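Local coordinates for protein 2,3-dihydroxybenzoate-AMP ligase (Bacillus subtilis, PDB 1MDB) that is an AMP-binding enzyme of the ANL clan that binds adenosine monophosphate and 2,3-dihydroxy-benzoic acid, at residues T276-V279 with P280-M284; S133-D136 with Y137-A141; R213-V217 with C218-H222. One frame throughout, in Å; residues are numbered along the deposited sequence.

Interaction 1 of 3, residues T276-V279 with P280-M284; sequences TALV and PPLAM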
ATOM      1  N   THR A 276      -2.690   9.457 -10.359  1.00 30.82           N
ATOM      2  CA  THR A 276      -2.095   8.135 -10.211  1.00 30.73           C
ATOM      3  C   THR A 276      -1.226   8.104  -8.948  1.00 31.92           C
ATOM      4  O   THR A 276      -0.910   9.153  -8.365  1.00 30.98           O
ATOM      5  CB  THR A 276      -1.273   7.735 -11.456  1.00 32.56           C
ATOM      6  OG1 THR A 276      -0.906   6.354 -11.359  1.00 34.14           O
ATOM      7  CG2 THR A 276      -0.022   8.574 -11.584  1.00 35.06           C
ATOM      8  N   ALA A 277      -0.850   6.908  -8.509  1.00 29.51           N
ATOM      9  CA  ALA A 277      -0.060   6.786  -7.291  1.00 28.10           C
ATOM     10  C   ALA A 277       1.171   5.919  -7.477  1.00 28.39           C
ATOM     11  O   ALA A 277       1.095   4.820  -8.036  1.00 29.22           O
ATOM     12  CB  ALA A 277      -0.926   6.229  -6.168  1.00 25.77           C
ATOM     13  N   LEU A 278       2.304   6.428  -7.000  1.00 24.76           N
ATOM     14  CA  LEU A 278       3.575   5.727  -7.100  1.00 25.01           C
ATOM     15  C   LEU A 278       4.221   5.629  -5.718  1.00 25.01           C
ATOM     16  O   LEU A 278       3.750   6.232  -4.744  1.00 22.84           O
ATOM     17  CB  LEU A 278       4.543   6.488  -8.020  1.00 22.39           C
ATOM     18  CG  LEU A 278       3.999   7.238  -9.250  1.00 27.12           C
ATOM     19  CD1 LEU A 278       5.140   8.006  -9.917  1.00 21.54           C
ATOM     20  CD2 LEU A 278       3.346   6.260 -10.241  1.00 23.72           C
ATOM     21  N   VAL A 279       5.291   4.843  -5.650  1.00 23.16           N
ATOM     22  CA  VAL A 279       6.089   4.701  -4.441  1.00 23.60           C
ATOM     23  C   VAL A 279       7.393   5.366  -4.893  1.00 23.89           C
ATOM     24  O   VAL A 279       7.634   5.483  -6.097  1.00 23.43           O
ATOM     25  CB  VAL A 279       6.328   3.206  -4.052  1.00 25.93           C
ATOM     26  CG1 VAL A 279       5.028   2.578  -3.555  1.00 22.65           C
ATOM     27  CG2 VAL A 279       6.862   2.425  -5.241  1.00 21.62           C
ATOM     28  N   PRO A 280       8.245   5.819  -3.948  1.00 23.27           N
ATOM     29  CA  PRO A 280       9.511   6.481  -4.282  1.00 22.47           C
ATOM     30  C   PRO A 280      10.401   5.895  -5.386  1.00 22.78           C
ATOM     31  O   PRO A 280      10.773   6.605  -6.320  1.00 24.23           O
ATOM     32  CB  PRO A 280      10.223   6.570  -2.924  1.00 22.89           C
ATOM     33  CG  PRO A 280       9.086   6.760  -1.982  1.00 22.77           C
ATOM     34  CD  PRO A 280       8.071   5.737  -2.486  1.00 22.75           C
ATOM     35  N   PRO A 281      10.774   4.605  -5.297  1.00 24.70           N
ATOM     36  CA  PRO A 281      11.629   4.039  -6.350  1.00 23.90           C
ATOM     37  C   PRO A 281      11.044   4.235  -7.752  1.00 25.12           C
ATOM     38  O   PRO A 281      11.758   4.562  -8.695  1.00 24.44           O
ATOM     39  CB  PRO A 281      11.696   2.559  -5.984  1.00 25.50           C
ATOM     40  CG  PRO A 281      11.488   2.547  -4.525  1.00 26.80           C
ATOM     41  CD  PRO A 281      10.424   3.577  -4.302  1.00 25.53           C
ATOM     42  N   LEU A 282       9.737   4.021  -7.875  1.00 24.35           N
ATOM     43  CA  LEU A 282       9.048   4.140  -9.158  1.00 24.84           C
ATOM     44  C   LEU A 282       8.993   5.608  -9.588  1.00 25.95           C
ATOM     45  O   LEU A 282       9.173   5.920 -10.762  1.00 26.33           O
ATOM     46  CB  LEU A 282       7.633   3.548  -9.044  1.00 23.00           C
ATOM     47  CG  LEU A 282       6.826   3.323 -10.328  1.00 21.95           C
ATOM     48  CD1 LEU A 282       7.579   2.385 -11.264  1.00 22.46           C
ATOM     49  CD2 LEU A 282       5.468   2.732  -9.965  1.00 21.64           C
ATOM     50  N   ALA A 283       8.757   6.502  -8.628  1.00 26.34           N
ATOM     51  CA  ALA A 283       8.712   7.940  -8.910  1.00 26.94           C
ATOM     52  C   ALA A 283       9.996   8.363  -9.624  1.00 27.39           C
ATOM     53  O   ALA A 283       9.964   9.162 -10.558  1.00 28.14           O
ATOM     54  CB  ALA A 283       8.556   8.719  -7.626  1.00 26.76           C
ATOM     55  N   MET A 284      11.127   7.823  -9.193  1.00 26.92           N
ATOM     56  CA  MET A 284      12.398   8.151  -9.831  1.00 28.76           C
ATOM     57  C   MET A 284      12.397   7.664 -11.289  1.00 29.48           C
ATOM     58  O   MET A 284      12.815   8.382 -12.199  1.00 29.57           O
ATOM     59  CB  MET A 284      13.555   7.496  -9.075  1.00 27.98           C
ATOM     60  CG  MET A 284      13.564   7.797  -7.581  1.00 34.26           C
ATOM     61  SD  MET A 284      13.527   9.572  -7.219  1.00 36.94           S
ATOM     62  CE  MET A 284      13.675   9.574  -5.407  1.00 35.98           C
TER
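Between Leu278 and Ala283 the chain leaves strand 276-278 and turns directly into the helix that starts at Pro280; the two short axes come within 8.1 Å, their directions 109° apart. Val279 is the single joint residue and holds the N-cap position. Its carbonyl accepts the bond that opens the helix: Ala283 N lies 3.0 Å from Val279 O, the N-H...O angle is 159°, and the donor arrives nearly along the C=O axis. Pro280 and Pro281 occupy the first turn, where a helix has no carbonyl of its own to offer an N-H, so no helical carbonyl loses its usual donor.

Leu278, Val279 and Leu282 pack along the inside of the bend. Leu278 forks over the helix: CD1 rests on Ala283 CA at 3.7 Å, while CD2 meets CD2 of Leu282 at 4.1 Å, the two leucine side chains crossing at about a right angle. Val279 has CG2 tucked between its own N and carbonyl carbon, a torsion that lays this methyl 3.9 Å from Pro281 CD and 4.0 Å from Leu282 CB. On the strand side, Leu278 O is hydrogen-bonded to the hydroxyl of Tyr236, a residue of the 2,3-dihydroxy-benzoic acid pocket. Apolar packing round one backbone bond is consistent with a largely buried turn in the beta-alpha-beta unit 275-306, Leu282 alone of the touching residues being partly exposed.

Interaction 2 of 3, residues S133-D136 with Y137-A141; sequences SGFD and YRSLA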
ATOM      1  N   SER A 133       2.340 -11.481 -15.991  1.00 33.98           N
ATOM      2  CA  SER A 133       3.710 -11.011 -16.019  1.00 33.65           C
ATOM      3  C   SER A 133       4.690 -12.159 -16.131  1.00 33.04           C
ATOM      4  O   SER A 133       5.686 -12.207 -15.407  1.00 33.74           O
ATOM      5  CB  SER A 133       3.989 -10.207 -14.747  1.00 35.02           C
ATOM      6  OG  SER A 133       5.219  -9.513 -14.833  1.00 37.00           O
ATOM      7  N   GLY A 134       4.401 -13.096 -17.027  1.00 32.78           N
ATOM      8  CA  GLY A 134       5.294 -14.225 -17.221  1.00 34.00           C
ATOM      9  C   GLY A 134       5.267 -15.332 -16.181  1.00 34.14           C
ATOM     10  O   GLY A 134       6.051 -16.281 -16.274  1.00 35.50           O
ATOM     11  N   PHE A 135       4.382 -15.232 -15.192  1.00 32.86           N
ATOM     12  CA  PHE A 135       4.293 -16.273 -14.169  1.00 33.08           C
ATOM     13  C   PHE A 135       2.968 -17.028 -14.248  1.00 31.66           C
ATOM     14  O   PHE A 135       1.897 -16.424 -14.306  1.00 32.28           O
ATOM     15  CB  PHE A 135       4.449 -15.672 -12.771  1.00 32.11           C
ATOM     16  CG  PHE A 135       4.486 -16.700 -11.674  1.00 29.63           C
ATOM     17  CD1 PHE A 135       5.605 -17.509 -11.497  1.00 28.78           C
ATOM     18  CD2 PHE A 135       3.390 -16.878 -10.831  1.00 27.19           C
ATOM     19  CE1 PHE A 135       5.629 -18.483 -10.496  1.00 27.21           C
ATOM     20  CE2 PHE A 135       3.402 -17.843  -9.833  1.00 21.85           C
ATOM     21  CZ  PHE A 135       4.520 -18.647  -9.662  1.00 24.92           C
ATOM     22  N   ASP A 136       3.051 -18.354 -14.261  1.00 33.33           N
ATOM     23  CA  ASP A 136       1.868 -19.209 -14.330  1.00 32.45           C
ATOM     24  C   ASP A 136       1.436 -19.506 -12.889  1.00 31.91           C
ATOM     25  O   ASP A 136       2.098 -20.263 -12.175  1.00 32.70           O
ATOM     26  CB  ASP A 136       2.205 -20.513 -15.058  1.00 34.53           C
ATOM     27  CG  ASP A 136       0.995 -21.410 -15.233  1.00 38.03           C
ATOM     28  OD1 ASP A 136       0.259 -21.606 -14.238  1.00 37.33           O
ATOM     29  OD2 ASP A 136       0.786 -21.921 -16.355  1.00 37.05           O
ATOM     30  N   TYR A 137       0.328 -18.907 -12.462  1.00 30.37           N
ATOM     31  CA  TYR A 137      -0.134 -19.097 -11.095  1.00 28.49           C
ATOM     32  C   TYR A 137      -0.772 -20.442 -10.782  1.00 28.53           C
ATOM     33  O   TYR A 137      -0.970 -20.772  -9.609  1.00 29.23           O
ATOM     34  CB  TYR A 137      -1.063 -17.944 -10.684  1.00 28.63           C
ATOM     35  CG  TYR A 137      -0.344 -16.605 -10.552  1.00 28.68           C
ATOM     36  CD1 TYR A 137       0.055 -15.885 -11.686  1.00 29.33           C
ATOM     37  CD2 TYR A 137      -0.030 -16.081  -9.298  1.00 26.64           C
ATOM     38  CE1 TYR A 137       0.755 -14.677 -11.570  1.00 29.26           C
ATOM     39  CE2 TYR A 137       0.668 -14.882  -9.168  1.00 27.99           C
ATOM     40  CZ  TYR A 137       1.059 -14.186 -10.309  1.00 30.76           C
ATOM     41  OH  TYR A 137       1.768 -13.013 -10.190  1.00 30.90           O
ATOM     42  N   ARG A 138      -1.094 -21.231 -11.807  1.00 28.35           N
ATOM     43  CA  ARG A 138      -1.667 -22.549 -11.540  1.00 27.27           C
ATOM     44  C   ARG A 138      -0.577 -23.449 -10.982  1.00 27.20           C
ATOM     45  O   ARG A 138      -0.854 -24.356 -10.200  1.00 30.08           O
ATOM     46  CB  ARG A 138      -2.224 -23.199 -12.801  1.00 27.53           C
ATOM     47  CG  ARG A 138      -3.066 -22.312 -13.664  1.00 29.04           C
ATOM     48  CD  ARG A 138      -2.324 -22.157 -14.961  1.00 33.00           C
ATOM     49  NE  ARG A 138      -3.141 -21.590 -16.011  1.00 38.67           N
ATOM     50  CZ  ARG A 138      -2.765 -21.548 -17.279  1.00 39.49           C
ATOM     51  NH1 ARG A 138      -1.580 -22.036 -17.638  1.00 36.74           N
ATOM     52  NH2 ARG A 138      -3.588 -21.048 -18.187  1.00 41.72           N
ATOM     53  N   SER A 139       0.665 -23.213 -11.395  1.00 26.53           N
ATOM     54  CA  SER A 139       1.767 -24.022 -10.901  1.00 27.54           C
ATOM     55  C   SER A 139       1.953 -23.654  -9.434  1.00 25.67           C
ATOM     56  O   SER A 139       2.305 -24.498  -8.613  1.00 26.74           O
ATOM     57  CB  SER A 139       3.055 -23.759 -11.707  1.00 26.84           C
ATOM     58  OG  SER A 139       3.501 -22.424 -11.541  1.00 33.88           O
ATOM     59  N   LEU A 140       1.708 -22.389  -9.101  1.00 25.53           N
ATOM     60  CA  LEU A 140       1.807 -21.957  -7.711  1.00 24.67           C
ATOM     61  C   LEU A 140       0.658 -22.657  -6.963  1.00 24.48           C
ATOM     62  O   LEU A 140       0.844 -23.178  -5.866  1.00 24.74           O
ATOM     63  CB  LEU A 140       1.659 -20.430  -7.608  1.00 25.62           C
ATOM     64  CG  LEU A 140       1.510 -19.842  -6.195  1.00 27.40           C
ATOM     65  CD1 LEU A 140       2.656 -20.323  -5.317  1.00 23.77           C
ATOM     66  CD2 LEU A 140       1.471 -18.301  -6.255  1.00 24.40           C
ATOM     67  N   ALA A 141      -0.523 -22.682  -7.574  1.00 23.82           N
ATOM     68  CA  ALA A 141      -1.675 -23.347  -6.952  1.00 26.48           C
ATOM     69  C   ALA A 141      -1.329 -24.809  -6.666  1.00 26.77           C
ATOM     70  O   ALA A 141      -1.627 -25.333  -5.589  1.00 26.79           O
ATOM     71  CB  ALA A 141      -2.899 -23.272  -7.877  1.00 24.24           C
TER
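Phe135 and Tyr137 make the aromatic part of this strand-to-helix turn. They form a T-shaped pair, planes 89° apart and ring centroids separated by 4.7 Å, in which Phe135 supplies the edge and Tyr137 the face. Phe135 CD2 stands over the middle of the tyrosine ring, 3.5 Å from Tyr137 CE1. Phe135 reaches along the start of the helix, and the same ring edge runs on to Leu140, whose CB is 3.8 Å from Phe135 CE2. Arg110 makes a cation-pi contact with the phenylalanine ring, and the Tyr137 hydroxyl is hydrogen-bonded to Pro107 O.

The hydrogen bonds gather on Asp136. Ser139 OG donates to Asp136 O at 2.7 Å, a short bond made possible by chi1 of 64°, which puts OG between the backbone N and the carbonyl carbon, facing back to the N-cap carbonyl; Ser139 N adds a weak bond to the same oxygen. The Asp136 carboxylate also accepts from the backbone N of Arg138 and of Ser139 through OD1, although the modelled place of that oxygen is uncertain.

The charged part is a salt bridge from the other carboxylate oxygen, with Asp136 OD2 2.7 Å from Arg138 NH1. NH1 comes to OD2 from above the carboxylate plane, and OD2 in turn sits tilted from the guanidinium plane, the two planes lying 63° apart. Arg138 NH1 has a second acid partner in Glu161, so its charge is probably shared between two carboxylates.

An aspartate that precedes the first helical turn and accepts from its backbone N-H groups is an N-cap, though the uncertain place of OD1 leaves the capping distances less sure; it is used here where short strand 135-136, antiparallel to strand 125-132, hands over to helix 137-147.

Interaction 3 of 3, residues R213-V217 with C218-H222; sequences RSVEV and CWLDH
Val215 and Leu220 meet on the packed side of this helix end. A chi1 of 163° brings Val215 CG1 over the turn, 3.8 Å from Leu220 O and 4.2 Å from Leu220 CB, and the two side chains cross at about a right angle. Helix 242-248 lies against both: Tyr248 touches Val215, and Val246 touches Leu220. Cys218 is buried as well, next to Tyr339, and its backbone N still makes a helical bond, 2.8 Å to Ser214 O.

Trp219 is the first residue to leave helical geometry, in a Schellman motif. Its positive phi of 57° swings the chain round so that two N-H groups point back into the last turn. Leu220 N reaches Val215 O at 3.1 Å, and Trp219 N reaches Glu216 O at 3.3 Å, the latter donor standing above the carbonyl plane.

The opposite character belongs to Trp219 and Glu216, which are solvent-exposed. The indole touches the helix end by its edge, Trp219 CD1 coming within 3.2 Å of Glu216 O, which lies in the ring plane; Leu342 also touches this side chain. The Glu216 side chain leaves the backbone away from 218-222, and Arg213 takes hold of its carboxylate: NE and NH2 both donate to OE2, with Arg213 NH2 2.6 Å from Glu216 OE2. Arg213 NH1 is hydrogen-bonded to Met357 O.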
ATOM      1  N   ARG A 213     -13.087   9.851   3.571  1.00 33.36           N
ATOM      2  CA  ARG A 213     -12.160  10.922   3.915  1.00 33.65           C
ATOM      3  C   ARG A 213     -11.114  11.102   2.817  1.00 33.40           C
ATOM      4  O   ARG A 213     -10.774  12.230   2.462  1.00 32.24           O
ATOM      5  CB  ARG A 213     -11.483  10.634   5.254  1.00 35.01           C
ATOM      6  CG  ARG A 213     -12.249  11.139   6.469  1.00 40.51           C
ATOM      7  CD  ARG A 213     -11.917  12.604   6.784  1.00 43.44           C
ATOM      8  NE  ARG A 213     -12.581  13.559   5.900  1.00 45.95           N
ATOM      9  CZ  ARG A 213     -12.118  14.779   5.640  1.00 46.80           C
ATOM     10  NH1 ARG A 213     -10.984  15.189   6.191  1.00 45.17           N
ATOM     11  NH2 ARG A 213     -12.787  15.592   4.830  1.00 47.85           N
ATOM     12  N   SER A 214     -10.615   9.996   2.270  1.00 32.77           N
ATOM     13  CA  SER A 214      -9.620  10.069   1.203  1.00 32.07           C
ATOM     14  C   SER A 214     -10.229  10.760  -0.014  1.00 32.53           C
ATOM     15  O   SER A 214      -9.558  11.517  -0.699  1.00 33.75           O
ATOM     16  CB  SER A 214      -9.142   8.667   0.816  1.00 32.64           C
ATOM     17  OG  SER A 214      -8.552   8.005   1.923  1.00 32.36           O
ATOM     18  N   VAL A 215     -11.498  10.478  -0.288  1.00 33.39           N
ATOM     19  CA  VAL A 215     -12.190  11.094  -1.410  1.00 34.28           C
ATOM     20  C   VAL A 215     -12.247  12.618  -1.216  1.00 33.91           C
ATOM     21  O   VAL A 215     -11.889  13.396  -2.111  1.00 34.12           O
ATOM     22  CB  VAL A 215     -13.632  10.541  -1.545  1.00 34.57           C
ATOM     23  CG1 VAL A 215     -14.466  11.473  -2.414  1.00 35.64           C
ATOM     24  CG2 VAL A 215     -13.601   9.144  -2.168  1.00 33.48           C
ATOM     25  N   GLU A 216     -12.693  13.034  -0.042  1.00 33.66           N
ATOM     26  CA  GLU A 216     -12.790  14.452   0.268  1.00 35.90           C
ATOM     27  C   GLU A 216     -11.416  15.121   0.261  1.00 36.32           C
ATOM     28  O   GLU A 216     -11.225  16.141  -0.400  1.00 36.30           O
ATOM     29  CB  GLU A 216     -13.475  14.632   1.621  1.00 36.69           C
ATOM     30  CG  GLU A 216     -14.930  14.186   1.606  1.00 36.90           C
ATOM     31  CD  GLU A 216     -15.528  14.083   2.989  1.00 37.80           C
ATOM     32  OE1 GLU A 216     -16.748  13.847   3.092  1.00 39.28           O
ATOM     33  OE2 GLU A 216     -14.781  14.229   3.978  1.00 41.11           O
ATOM     34  N   VAL A 217     -10.452  14.541   0.970  1.00 36.10           N
ATOM     35  CA  VAL A 217      -9.104  15.113   1.007  1.00 36.10           C
ATOM     36  C   VAL A 217      -8.419  15.129  -0.364  1.00 35.57           C
ATOM     37  O   VAL A 217      -7.600  15.998  -0.633  1.00 36.38           O
ATOM     38  CB  VAL A 217      -8.180  14.347   1.987  1.00 35.93           C
ATOM     39  CG1 VAL A 217      -6.776  14.936   1.949  1.00 35.56           C
ATOM     40  CG2 VAL A 217      -8.729  14.424   3.390  1.00 36.27           C
ATOM     41  N   CYS A 218      -8.755  14.178  -1.231  1.00 33.40           N
ATOM     42  CA  CYS A 218      -8.122  14.110  -2.545  1.00 32.31           C
ATOM     43  C   CYS A 218      -8.951  14.701  -3.699  1.00 32.79           C
ATOM     44  O   CYS A 218      -8.553  14.634  -4.860  1.00 31.95           O
ATOM     45  CB  CYS A 218      -7.737  12.652  -2.852  1.00 34.14           C
ATOM     46  SG  CYS A 218      -6.508  11.957  -1.686  1.00 30.87           S
ATOM     47  N   TRP A 219     -10.102  15.277  -3.368  1.00 32.27           N
ATOM     48  CA  TRP A 219     -10.978  15.908  -4.351  1.00 33.24           C
ATOM     49  C   TRP A 219     -11.442  14.998  -5.494  1.00 32.49           C
ATOM     50  O   TRP A 219     -11.507  15.437  -6.642  1.00 32.85           O
ATOM     51  CB  TRP A 219     -10.290  17.154  -4.944  1.00 31.69           C
ATOM     52  CG  TRP A 219      -9.896  18.195  -3.927  1.00 33.05           C
ATOM     53  CD1 TRP A 219     -10.190  18.193  -2.594  1.00 33.49           C
ATOM     54  CD2 TRP A 219      -9.111  19.375  -4.161  1.00 33.94           C
ATOM     55  NE1 TRP A 219      -9.633  19.293  -1.981  1.00 32.93           N
ATOM     56  CE2 TRP A 219      -8.965  20.035  -2.921  1.00 34.78           C
ATOM     57  CE3 TRP A 219      -8.516  19.938  -5.300  1.00 35.79           C
ATOM     58  CZ2 TRP A 219      -8.244  21.228  -2.785  1.00 34.63           C
ATOM     59  CZ3 TRP A 219      -7.800  21.127  -5.166  1.00 35.61           C
ATOM     60  CH2 TRP A 219      -7.672  21.757  -3.914  1.00 36.13           C
ATOM     61  N   LEU A 220     -11.772  13.747  -5.197  1.00 31.00           N
ATOM     62  CA  LEU A 220     -12.227  12.844  -6.251  1.00 32.69           C
ATOM     63  C   LEU A 220     -13.698  13.078  -6.592  1.00 33.92           C
ATOM     64  O   LEU A 220     -14.513  13.360  -5.709  1.00 33.86           O
ATOM     65  CB  LEU A 220     -12.058  11.376  -5.839  1.00 30.43           C
ATOM     66  CG  LEU A 220     -10.670  10.811  -5.537  1.00 30.74           C
ATOM     67  CD1 LEU A 220     -10.772   9.284  -5.464  1.00 25.58           C
ATOM     68  CD2 LEU A 220      -9.678  11.230  -6.617  1.00 27.00           C
ATOM     69  N   ASP A 221     -14.037  12.961  -7.872  1.00 34.27           N
ATOM     70  CA  ASP A 221     -15.420  13.119  -8.297  1.00 35.25           C
ATOM     71  C   ASP A 221     -15.678  12.392  -9.602  1.00 35.88           C
ATOM     72  O   ASP A 221     -14.841  11.624 -10.073  1.00 35.54           O
ATOM     73  CB  ASP A 221     -15.794  14.597  -8.445  1.00 36.06           C
ATOM     74  CG  ASP A 221     -14.926  15.326  -9.444  1.00 37.39           C
ATOM     75  OD1 ASP A 221     -14.448  14.694 -10.410  1.00 38.28           O
ATOM     76  OD2 ASP A 221     -14.741  16.550  -9.272  1.00 39.86           O
ATOM     77  N   HIS A 222     -16.841  12.644 -10.192  1.00 36.19           N
ATOM     78  CA  HIS A 222     -17.200  11.994 -11.444  1.00 34.56           C
ATOM     79  C   HIS A 222     -16.143  12.185 -12.528  1.00 33.52           C
ATOM     80  O   HIS A 222     -16.024  11.363 -13.432  1.00 33.23           O
ATOM     81  CB  HIS A 222     -18.553  12.514 -11.950  1.00 34.45           C
ATOM     82  CG  HIS A 222     -18.546  13.960 -12.336  1.00 31.93           C
ATOM     83  ND1 HIS A 222     -18.352  14.973 -11.422  1.00 31.30           N
ATOM     84  CD2 HIS A 222     -18.728  14.563 -13.534  1.00 32.25           C
ATOM     85  CE1 HIS A 222     -18.417  16.138 -12.039  1.00 30.79           C
ATOM     86  NE2 HIS A 222     -18.644  15.918 -13.322  1.00 33.93           N
TER

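How the interactions relate
Coming from the N terminus, the chain makes interaction 2 first, where the short strand 135-136, partner of strand 125-132 in the same sheet, runs into helix 137-147. Interaction 3 follows at the end of helix 204-218, turning the chain towards strand 225-228. Interaction 1 is last, between helix 280-292 and strand 275-278 of the mixed sheet that also holds strands 225-228 and 302-306. Each closes its own tight turn, and the three lie in series, none nested or crossed. Interactions 1 and 3 approach within about 8 Å at their nearest atoms, both near bound 2,3-dihydroxy-benzoic acid; interactions 2 and 3, with centres 36 Å apart, lie on opposite sides of the chain's centre.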